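Local atomic coordinates of phosphoglycerol transferase GacH (Streptococcus pyogenes MGAS5005, PDB entry 6DGM), a protein that probably transfers sn-glycerol 1-phosphate onto the rhamnose polysaccharide of the streptococcal cell wall, this chain being its metal-binding, sulfatase-like catalytic domain without the membrane-spanning part. Residues A[149-152]-A[153-157]; A[187-190]-A[191-195]; A[274-277]-A[278-282]; A[307-311]-A[312-316]; A[330-333]-A[334-338]. All coordinates share one frame; numbering follows the deposited sequence.

Contact 1 of 5, residues A[149-152]-A[153-157]; sequences KTVY and SNLGF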
# COMPACT_ATOMS: atom_id res chain seq x y z
N LYS A 149 -3.82 -16.31 -3.70
CA LYS A 149 -4.36 -17.31 -2.79
C LYS A 149 -3.24 -18.04 -2.06
O LYS A 149 -3.32 -18.29 -0.86
CB LYS A 149 -5.22 -18.31 -3.57
CG LYS A 149 -5.97 -19.31 -2.72
CD LYS A 149 -6.63 -20.36 -3.59
CE LYS A 149 -7.33 -21.43 -2.78
NZ LYS A 149 -8.57 -20.92 -2.17
N THR A 150 -2.18 -18.38 -2.79
CA THR A 150 -1.02 -19.02 -2.19
C THR A 150 -0.36 -18.11 -1.18
O THR A 150 0.02 -18.54 -0.08
CB THR A 150 -0.04 -19.37 -3.30
OG1 THR A 150 -0.66 -20.32 -4.17
CG2 THR A 150 1.22 -19.95 -2.72
N VAL A 151 -0.22 -16.82 -1.52
CA VAL A 151 0.42 -15.87 -0.62
C VAL A 151 -0.37 -15.75 0.68
O VAL A 151 0.18 -15.89 1.78
CB VAL A 151 0.57 -14.51 -1.31
CG1 VAL A 151 1.03 -13.45 -0.33
CG2 VAL A 151 1.52 -14.61 -2.47
N TYR A 152 -1.67 -15.45 0.57
CA TYR A 152 -2.46 -15.24 1.78
C TYR A 152 -2.62 -16.52 2.59
O TYR A 152 -2.68 -16.45 3.81
CB TYR A 152 -3.79 -14.54 1.47
CG TYR A 152 -3.56 -13.09 1.11
CD1 TYR A 152 -3.15 -12.18 2.08
CD2 TYR A 152 -3.72 -12.64 -0.20
CE1 TYR A 152 -2.92 -10.86 1.75
CE2 TYR A 152 -3.48 -11.32 -0.53
CZ TYR A 152 -3.06 -10.44 0.46
OH TYR A 152 -2.80 -9.12 0.19
N SER A 153 -2.68 -17.68 1.93
CA SER A 153 -2.68 -18.95 2.65
C SER A 153 -1.39 -19.14 3.44
O SER A 153 -1.41 -19.52 4.61
CB SER A 153 -2.89 -20.09 1.67
OG SER A 153 -2.80 -21.34 2.34
N ASN A 154 -0.25 -18.86 2.82
CA ASN A 154 1.02 -19.03 3.53
C ASN A 154 1.23 -17.97 4.60
O ASN A 154 2.00 -18.22 5.54
CB ASN A 154 2.17 -19.04 2.55
CG ASN A 154 2.34 -20.39 1.91
OD1 ASN A 154 2.48 -21.40 2.60
ND2 ASN A 154 2.31 -20.42 0.60
N LEU A 155 0.56 -16.83 4.49
CA LEU A 155 0.53 -15.83 5.55
C LEU A 155 -0.53 -16.15 6.60
O LEU A 155 -0.73 -15.34 7.51
CB LEU A 155 0.29 -14.44 4.98
CG LEU A 155 1.44 -13.86 4.14
CD1 LEU A 155 1.09 -12.49 3.60
CD2 LEU A 155 2.74 -13.82 4.95
N GLY A 156 -1.18 -17.30 6.51
CA GLY A 156 -2.07 -17.74 7.57
C GLY A 156 -3.38 -16.99 7.66
O GLY A 156 -3.95 -16.89 8.76
N PHE A 157 -3.87 -16.45 6.56
CA PHE A 157 -5.11 -15.69 6.59
C PHE A 157 -6.30 -16.63 6.73
O PHE A 157 -6.33 -17.71 6.13
CB PHE A 157 -5.25 -14.85 5.32
CG PHE A 157 -4.58 -13.50 5.40
CD1 PHE A 157 -3.24 -13.39 5.75
CD2 PHE A 157 -5.28 -12.35 5.12
CE1 PHE A 157 -2.62 -12.14 5.82
CE2 PHE A 157 -4.67 -11.10 5.21
CZ PHE A 157 -3.34 -10.99 5.57

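Contact 2 of 5, residues A[187-190]-A[191-195]; sequences NNIL and SLINP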
# COMPACT_ATOMS: atom_id res chain seq x y z
N ASN A 187 -18.68 -2.11 1.85
CA ASN A 187 -19.74 -2.63 2.69
C ASN A 187 -19.43 -4.04 3.15
O ASN A 187 -19.83 -4.44 4.25
CB ASN A 187 -21.08 -2.51 1.97
CG ASN A 187 -21.64 -1.11 2.07
OD1 ASN A 187 -21.26 -0.34 2.97
ND2 ASN A 187 -22.54 -0.76 1.18
N ASN A 188 -18.68 -4.80 2.35
CA ASN A 188 -18.23 -6.11 2.81
C ASN A 188 -17.16 -6.00 3.89
O ASN A 188 -17.14 -6.82 4.81
CB ASN A 188 -17.78 -6.95 1.62
CG ASN A 188 -18.93 -7.68 0.97
OD1 ASN A 188 -19.23 -8.83 1.31
ND2 ASN A 188 -19.63 -6.99 0.06
N ILE A 189 -16.27 -5.00 3.82
CA ILE A 189 -15.37 -4.76 4.96
C ILE A 189 -16.19 -4.48 6.21
O ILE A 189 -15.99 -5.10 7.26
CB ILE A 189 -14.42 -3.59 4.67
CG1 ILE A 189 -13.51 -3.90 3.48
CG2 ILE A 189 -13.56 -3.28 5.93
CD1 ILE A 189 -12.77 -2.68 3.02
N LEU A 190 -17.13 -3.54 6.12
CA LEU A 190 -17.91 -3.13 7.29
C LEU A 190 -18.64 -4.31 7.93
O LEU A 190 -18.72 -4.41 9.15
CB LEU A 190 -18.90 -2.03 6.91
CG LEU A 190 -18.28 -0.69 6.54
CD1 LEU A 190 -19.34 0.26 5.98
CD2 LEU A 190 -17.55 -0.05 7.72
N SER A 191 -19.17 -5.23 7.10
CA SER A 191 -19.90 -6.37 7.64
C SER A 191 -19.00 -7.37 8.35
O SER A 191 -19.50 -8.21 9.11
CB SER A 191 -20.67 -7.07 6.52
OG SER A 191 -19.77 -7.75 5.67
N LEU A 192 -17.69 -7.32 8.12
CA LEU A 192 -16.77 -8.25 8.75
C LEU A 192 -16.05 -7.65 9.95
O LEU A 192 -15.42 -8.39 10.71
CB LEU A 192 -15.74 -8.74 7.74
CG LEU A 192 -16.28 -9.60 6.60
CD1 LEU A 192 -15.19 -9.86 5.55
CD2 LEU A 192 -16.81 -10.90 7.13
N ILE A 193 -16.12 -6.33 10.13
CA ILE A 193 -15.46 -5.71 11.28
C ILE A 193 -16.13 -6.18 12.56
O ILE A 193 -17.36 -6.10 12.71
CB ILE A 193 -15.45 -4.18 11.16
CG1 ILE A 193 -14.50 -3.76 10.03
CG2 ILE A 193 -14.99 -3.55 12.49
CD1 ILE A 193 -14.56 -2.29 9.68
N ASN A 194 -15.31 -6.65 13.49
CA ASN A 194 -15.76 -7.21 14.76
C ASN A 194 -15.06 -6.40 15.83
O ASN A 194 -13.85 -6.58 16.06
CB ASN A 194 -15.37 -8.68 14.86
CG ASN A 194 -15.81 -9.31 16.18
OD1 ASN A 194 -16.23 -8.61 17.11
ND2 ASN A 194 -15.71 -10.63 16.27
N PRO A 195 -15.77 -5.47 16.48
CA PRO A 195 -15.13 -4.61 17.49
C PRO A 195 -14.53 -5.35 18.67
O PRO A 195 -13.77 -4.74 19.43
CB PRO A 195 -16.27 -3.68 17.96
CG PRO A 195 -17.37 -3.84 16.96
CD PRO A 195 -17.21 -5.17 16.30
O HOH W 1 -18.71 -9.88 3.83
O HOH W 2 -19.71 -5.82 11.32

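Contact 3 of 5, residues A[274-277]-A[278-282]; sequences GLYP and DSAFN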
# COMPACT_ATOMS: atom_id res chain seq x y z
N GLY A 274 -3.63 3.36 -17.06
CA GLY A 274 -2.86 3.35 -18.28
C GLY A 274 -3.65 3.94 -19.43
O GLY A 274 -3.99 3.24 -20.40
N LEU A 275 -4.01 5.21 -19.30
CA LEU A 275 -4.76 5.87 -20.36
C LEU A 275 -4.11 7.14 -20.88
O LEU A 275 -4.58 7.65 -21.90
CB LEU A 275 -6.19 6.21 -19.90
CG LEU A 275 -6.33 7.12 -18.67
CD1 LEU A 275 -6.21 8.59 -18.99
CD2 LEU A 275 -7.67 6.82 -17.98
N TYR A 276 -3.04 7.64 -20.23
CA TYR A 276 -2.45 8.89 -20.66
C TYR A 276 -1.29 8.62 -21.61
O TYR A 276 -0.48 7.73 -21.36
CB TYR A 276 -1.87 9.63 -19.46
CG TYR A 276 -2.81 9.96 -18.32
CD1 TYR A 276 -3.63 11.08 -18.40
CD2 TYR A 276 -2.85 9.19 -17.16
CE1 TYR A 276 -4.47 11.41 -17.37
CE2 TYR A 276 -3.70 9.52 -16.11
CZ TYR A 276 -4.52 10.63 -16.23
OH TYR A 276 -5.35 10.98 -15.18
N PRO A 277 -1.17 9.41 -22.68
CA PRO A 277 0.09 9.42 -23.44
C PRO A 277 1.17 10.15 -22.65
O PRO A 277 0.89 10.97 -21.77
CB PRO A 277 -0.28 10.18 -24.71
CG PRO A 277 -1.36 11.11 -24.27
CD PRO A 277 -2.14 10.39 -23.18
N ASP A 278 2.43 9.84 -22.97
CA ASP A 278 3.53 10.48 -22.25
C ASP A 278 3.47 12.00 -22.37
O ASP A 278 3.89 12.71 -21.45
CB ASP A 278 4.88 9.97 -22.76
CG ASP A 278 5.27 8.63 -22.15
OD1 ASP A 278 4.58 8.12 -21.25
OD2 ASP A 278 6.30 8.08 -22.62
N SER A 279 2.94 12.51 -23.48
CA SER A 279 2.86 13.95 -23.66
C SER A 279 2.03 14.61 -22.55
O SER A 279 2.23 15.80 -22.26
CB SER A 279 2.22 14.25 -25.01
OG SER A 279 0.86 13.87 -24.97
N ALA A 280 1.10 13.88 -21.96
CA ALA A 280 0.23 14.43 -20.92
C ALA A 280 1.03 15.01 -19.75
O ALA A 280 0.56 15.94 -19.09
CB ALA A 280 -0.72 13.37 -20.38
N PHE A 281 2.22 14.49 -19.49
CA PHE A 281 2.99 14.88 -18.31
C PHE A 281 3.91 16.08 -18.54
O PHE A 281 4.50 16.58 -17.58
CB PHE A 281 3.74 13.66 -17.79
CG PHE A 281 2.84 12.50 -17.50
CD1 PHE A 281 2.07 12.47 -16.35
CD2 PHE A 281 2.72 11.45 -18.41
CE1 PHE A 281 1.21 11.42 -16.10
CE2 PHE A 281 1.86 10.39 -18.15
CZ PHE A 281 1.11 10.38 -17.00
N ASN A 282 4.04 16.54 -19.78
CA ASN A 282 4.69 17.82 -20.10
C ASN A 282 5.91 18.17 -19.25
O ASN A 282 5.86 19.13 -18.47
CB ASN A 282 3.67 18.96 -19.96
CG ASN A 282 4.17 20.29 -20.52
OD1 ASN A 282 5.07 20.32 -21.36
ND2 ASN A 282 3.58 21.39 -20.06
O HOH W 3 2.07 7.11 -20.87

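Contact 4 of 5, residues A[307-311]-A[312-316]; sequences PLINS and SDFTA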
# COMPACT_ATOMS: atom_id res chain seq x y z
N PRO A 307 5.42 13.91 2.56
CA PRO A 307 4.77 14.30 1.30
C PRO A 307 4.97 13.32 0.16
O PRO A 307 4.14 13.30 -0.76
CB PRO A 307 5.39 15.66 0.96
CG PRO A 307 6.67 15.72 1.77
CD PRO A 307 6.43 14.90 3.01
N LEU A 308 6.03 12.52 0.20
CA LEU A 308 6.35 11.59 -0.88
C LEU A 308 7.03 10.39 -0.25
O LEU A 308 8.14 10.51 0.30
CB LEU A 308 7.26 12.26 -1.90
CG LEU A 308 7.88 11.37 -2.98
CD1 LEU A 308 6.82 10.62 -3.72
CD2 LEU A 308 8.72 12.22 -3.92
N ILE A 309 6.38 9.23 -0.32
CA ILE A 309 6.93 8.00 0.23
C ILE A 309 6.70 6.88 -0.78
O ILE A 309 6.06 7.06 -1.82
CB ILE A 309 6.33 7.65 1.60
CG1 ILE A 309 4.84 7.35 1.50
CG2 ILE A 309 6.61 8.79 2.60
CD1 ILE A 309 4.21 7.05 2.86
N ASN A 310 7.25 5.72 -0.47
CA ASN A 310 7.12 4.53 -1.29
C ASN A 310 6.09 3.60 -0.67
O ASN A 310 5.79 3.68 0.52
CB ASN A 310 8.46 3.80 -1.31
CG ASN A 310 8.70 3.03 -2.58
OD1 ASN A 310 8.44 3.53 -3.68
ND2 ASN A 310 9.20 1.80 -2.44
N SER A 311 5.56 2.68 -1.49
CA SER A 311 4.61 1.70 -0.97
C SER A 311 5.20 0.88 0.18
O SER A 311 4.49 0.50 1.11
CB SER A 311 4.13 0.77 -2.08
OG SER A 311 5.18 0.01 -2.69
N SER A 312 6.51 0.61 0.12
CA SER A 312 7.18 -0.18 1.14
C SER A 312 7.27 0.55 2.48
O SER A 312 7.56 -0.10 3.49
CB SER A 312 8.58 -0.55 0.65
OG SER A 312 9.29 0.62 0.29
N ASP A 313 7.02 1.86 2.50
CA ASP A 313 7.12 2.66 3.71
C ASP A 313 5.84 2.68 4.53
O ASP A 313 5.84 3.26 5.62
CB ASP A 313 7.43 4.13 3.34
CG ASP A 313 8.82 4.34 2.78
OD1 ASP A 313 9.78 3.69 3.26
OD2 ASP A 313 8.94 5.18 1.85
N PHE A 314 4.73 2.11 4.03
CA PHE A 314 3.45 2.33 4.68
C PHE A 314 3.44 1.79 6.10
O PHE A 314 2.88 2.43 7.00
CB PHE A 314 2.31 1.72 3.88
CG PHE A 314 1.90 2.53 2.66
CD1 PHE A 314 2.05 3.90 2.60
CD2 PHE A 314 1.37 1.88 1.57
CE1 PHE A 314 1.67 4.61 1.46
CE2 PHE A 314 0.99 2.58 0.43
CZ PHE A 314 1.13 3.93 0.38
N THR A 315 4.02 0.61 6.34
CA THR A 315 3.95 0.04 7.68
C THR A 315 4.69 0.90 8.70
O THR A 315 4.18 1.17 9.79
CB THR A 315 4.46 -1.40 7.71
OG1 THR A 315 3.70 -2.17 6.79
CG2 THR A 315 4.28 -2.03 9.12
N ALA A 316 5.89 1.35 8.38
CA ALA A 316 6.58 2.26 9.30
C ALA A 316 5.76 3.52 9.53
O ALA A 316 5.68 4.03 10.66
CB ALA A 316 7.96 2.60 8.76

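Contact 5 of 5, residues A[330-333]-A[334-338]; sequences YALL and TEVLN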
# COMPACT_ATOMS: atom_id res chain seq x y z
N TYR A 330 11.09 -2.71 12.33
CA TYR A 330 10.34 -1.49 12.03
C TYR A 330 11.06 -0.22 12.48
O TYR A 330 10.76 0.85 11.93
CB TYR A 330 8.88 -1.57 12.53
CG TYR A 330 8.08 -2.57 11.70
CD1 TYR A 330 7.96 -2.41 10.33
CD2 TYR A 330 7.49 -3.66 12.28
CE1 TYR A 330 7.27 -3.34 9.56
CE2 TYR A 330 6.79 -4.57 11.54
CZ TYR A 330 6.68 -4.42 10.18
OH TYR A 330 5.98 -5.35 9.47
N ALA A 331 12.02 -0.32 13.41
CA ALA A 331 12.91 0.81 13.68
C ALA A 331 13.78 1.12 12.46
O ALA A 331 13.90 2.28 12.04
CB ALA A 331 13.78 0.52 14.91
N LEU A 332 14.39 0.09 11.87
CA LEU A 332 15.12 0.28 10.62
C LEU A 332 14.21 0.88 9.55
O LEU A 332 14.59 1.83 8.85
CB LEU A 332 15.68 -1.05 10.14
CG LEU A 332 16.18 -1.15 8.69
CD1 LEU A 332 17.30 -0.17 8.42
CD2 LEU A 332 16.61 -2.57 8.41
N LEU A 333 13.00 0.34 9.41
CA LEU A 333 12.09 0.83 8.38
C LEU A 333 11.62 2.25 8.68
O LEU A 333 11.28 2.99 7.76
CB LEU A 333 10.92 -0.13 8.20
CG LEU A 333 11.33 -1.50 7.66
CD1 LEU A 333 10.21 -2.51 7.82
CD2 LEU A 333 11.74 -1.38 6.20
N THR A 334 11.60 2.65 9.96
CA THR A 334 11.32 4.05 10.29
C THR A 334 12.47 4.95 9.86
O THR A 334 12.23 6.05 9.34
CB THR A 334 11.06 4.17 11.79
OG1 THR A 334 9.92 3.37 12.12
CG2 THR A 334 10.76 5.62 12.18
N GLU A 335 13.71 4.50 10.05
CA GLU A 335 14.86 5.24 9.53
C GLU A 335 14.80 5.36 8.01
O GLU A 335 15.11 6.42 7.45
CB GLU A 335 16.16 4.55 9.95
CG GLU A 335 16.47 4.73 11.42
CD GLU A 335 16.99 6.13 11.71
OE1 GLU A 335 18.18 6.39 11.44
OE2 GLU A 335 16.21 6.96 12.20
N VAL A 336 14.39 4.29 7.32
CA VAL A 336 14.21 4.37 5.87
C VAL A 336 13.14 5.41 5.52
O VAL A 336 13.37 6.30 4.70
CB VAL A 336 13.87 2.99 5.27
CG1 VAL A 336 13.54 3.10 3.78
CG2 VAL A 336 15.04 2.02 5.51
N LEU A 337 11.97 5.30 6.15
CA LEU A 337 10.88 6.23 5.89
C LEU A 337 11.36 7.67 6.02
O LEU A 337 11.10 8.51 5.14
CB LEU A 337 9.73 5.97 6.88
CG LEU A 337 8.66 7.05 7.05
CD1 LEU A 337 7.78 7.15 5.80
CD2 LEU A 337 7.80 6.73 8.29
N ASN A 338 12.08 7.98 7.09
CA ASN A 338 12.43 9.36 7.38
C ASN A 338 13.67 9.85 6.67
O ASN A 338 13.77 11.04 6.36
CB ASN A 338 12.61 9.54 8.89
CG ASN A 338 11.28 9.52 9.64
OD1 ASN A 338 10.27 10.01 9.13
ND2 ASN A 338 11.29 8.97 10.85

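Contact 1 of 5, residues A[149-152]-A[153-157]
Leu155 N donates to Val151 O at 2.9 Å, the last of the ordinary i to i+4 bonds on which this helix runs. The bond that closes the helix end comes next: Phe157 N donates to Tyr152 O at 3.0 Å with a nearly straight N-H...O angle of 166°. This is the six-to-one bond of a Schellman motif, completed inside it by Gly156 N to Ser153 O at 2.9 Å. Gly156 is the C-prime residue, and its positive phi of 73° reverses the chain so that Phe157 comes back beside Tyr152.

The reversal lays the two aromatic side chains alongside each other, and with CG anti to the carbonyl carbon in both residues they point the same way. Their rings form an edge-to-face pair, with centroids 4.8 Å apart and planes at 63°. Tyr152 CD1 stands over the centre of one face of Phe157, 3.6 Å from Phe157 CE2, and Tyr152 CE1 follows at 3.8 Å from Phe157 CZ. One turn round the helix, Val151 CG1 meets Leu155 CD1 at 4.0 Å, a looser aliphatic pair.

The hydroxyl of Tyr152 is held elsewhere, by hydrogen bonds with Glu93 and Ser202, which fix the far end of the ring whose near edge rests on Phe157. The helix 148-154 is the connection in the beta-alpha-beta unit between strands 135-139 and 159-162, and the Tyr152 and Phe157 rings pack on Ala137 of the first strand, with Ile204 and Phe200 of strand 200-204 beside them.

Contact 2 of 5, residues A[187-190]-A[191-195]
Ser191 OG donates to Asn188 O at 2.9 Å, folding the serine hydroxyl back against the preceding turn of the helix. Its chi1 of 71° sets OG between the backbone N and the carbonyl carbon, from where it can reach that carbonyl. A water widens this link to the side chains, donating to Asn188 OD1 at 2.8 Å and to Ser191 OG at 3.0 Å. The same OD1 also accepts from Lys171 N, and Asn188 ND2 donates to Thr184 O, so the amide is fixed at both ends.

In the backbone the helix 182-192 is running out. Ser191 N still bonds Asn187 O, but Leu192 N meets Ile189 O at 2.9 Å from 56° above the carbonyl plane, a tighter i to i+3 turn, and its bond to Asn188 O is weak. A second water donates to both Leu190 O and Ile193 O, spanning the fraying end.

Ile193 CD1 lies 4.0 Å from Ile189 CG2, the two side chains crossing at a slant, and 4.2 Å from Leu190 CD2. Ile189 and Ile193 both rest on Phe201 of strand 200-204, while Leu190 and Ile193 meet Leu256 of helix 229-257.

Contact 3 of 5, residues A[274-277]-A[278-282]
Pro277, Tyr276 and the 3-10 turn that follows them carry this contact, in the loop between strands 263-269 and 290-297. Pro277 gives up the most surface to the turn. Pro277 O receives Ala280 N at 2.9 Å, the i to i+3 bond that opens the 3-10 segment 278-281; the donor stands 51° out of the carbonyl plane. Phe281 N to Asp278 O continues the same pattern. On the ring side of the proline, Pro277 CG lies 3.6 Å from Ser279 OG, a plain van der Waals approach.

Tyr276 packs on Ala280 and Phe281. Tyr276 CB touches Ala280 CB and comes to 3.9 Å from Phe281 CZ, and the two aromatic side chains cross at about a right angle. The rings make an offset edge-to-face pair, the edge of Phe281 directed at the face of Tyr276, with centroids 5.8 Å apart and planes at 64°. Leu275 CD1 lies over the centre of one face of the tyrosine.

The same loop carries His271, a ligand of the manganese ion, just upstream, though the Tyr276 side chain is about 13 Å from the metal. Asp278 OD1 forms a salt bridge with Lys288. A water 2.7 Å from Asp278 OD1 donates to it and also, at 2.7 Å, to Tyr276 O, bridging the aspartate back across the proline.

Contact 4 of 5, residues A[307-311]-A[312-316]
Asp313 and Asn310 grip each other twice. Asn310 N donates to Asp313 OD2 at 2.9 Å, almost straight at 168°, meeting the oxygen on its anti side and 29° out of the carboxylate plane. In return Asp313 N donates to Asn310 O at 3.0 Å, from well above the carbonyl plane. Side chain to backbone and backbone to backbone, the two bonds close a ring from residue i to i+3 at the junction of strand 308-310 with the turn before helix 314-321. A weak bond from Phe314 N to Ser311 O, 3.3 Å, carries the turn one residue further.

The Phe314 ring packs against this turn. Ser311 CA sits above one face of the Phe314 ring, 4.2 Å from the centroid, a CH-pi contact, and Asn310 O lies over the same face, also off its centre. From the strand side Ile309 CD1 comes to 3.8 Å from Phe314 CE1. A chi1 of 64° puts Ile309 CG1 between its backbone N and carbonyl carbon, sending the methyl end to the ring, while Ile309 CB faces Asp313 OD2 at 3.6 Å.

In the second shell Ser341 OG hydrogen-bonds the same OD2, so that buried oxygen has two polar partners. The Phe314 ring meets Tyr268 and Tyr293, and Met80 of strand 77-81 also touches it. Strand 308-310 is an outermost strand of the mixed sheet, parallel to 77-81, and the turn between it and helix 314-321 is flanked by helices 89-98 and 328-339.

Contact 5 of 5, residues A[330-333]-A[334-338]
The backbone of 330-338 is regular alpha helix, with i to i+4 bonds such as Glu335 N to Ala331 O at 3.0 Å and Leu337 N to Leu333 O at 2.9 Å; Val336 N meets Leu332 O in the carbonyl plane.

The exception in the pattern is Tyr330 O, which accepts two hydrogens from one residue. Thr334 N reaches Tyr330 O at 2.8 Å, with an N-H...O angle of 138° and the N above the carbonyl plane, and Thr334 OG1 reaches it at 2.7 Å, the two donors arriving from opposite faces of that plane. With chi1 at -60°, OG1 lies anti to the carbonyl carbon and beside its own backbone N, so both groups of the threonine point back up the helix to the same acceptor. The buried hydroxyl is thereby satisfied within its own helix.

The apolar contact between the segments is thin. Leu332 CD1 and Val336 CG2, one turn apart, come to 4.3 Å, and Val336 CG2 also lies 3.4 Å from Leu332 O. Glu335 CG lies 3.6 Å from Ala331 O; the chain then bends at chi2 to send the carboxylate away, where OE1 makes a salt bridge with Lys339.

Most of these side chains serve other helices: Leu332 touches Tyr21 of helix 11-29, and with Leu333 and Val336 it packs on helix 349-365. The Tyr330 ring stacks on Phe319. A threonine hydroxyl bonded to the carbonyl four residues earlier is a familiar way of burying this side chain within a helix.

From the N terminus the five contacts come in series; none nests in or crosses another, and each is local, within one continuous stretch. Contact 1 ends helix 148-154 ahead of strand 159-162, and contact 2 ends helix 182-192 ahead of strand 200-204, their centres about 20 Å apart. Contact 3 shapes the loop between strands 263-269 and 290-297, on the opposite side of the chain's centre from contact 1. Contact 4 turns edge strand 308-310 into helix 314-321, and contact 5 follows within helix 328-339. Only contacts 4 and 5 touch, Ile309 CG2 packing on Leu337 CD1 at 3.8 Å, which ties the edge strand to helix 328-339.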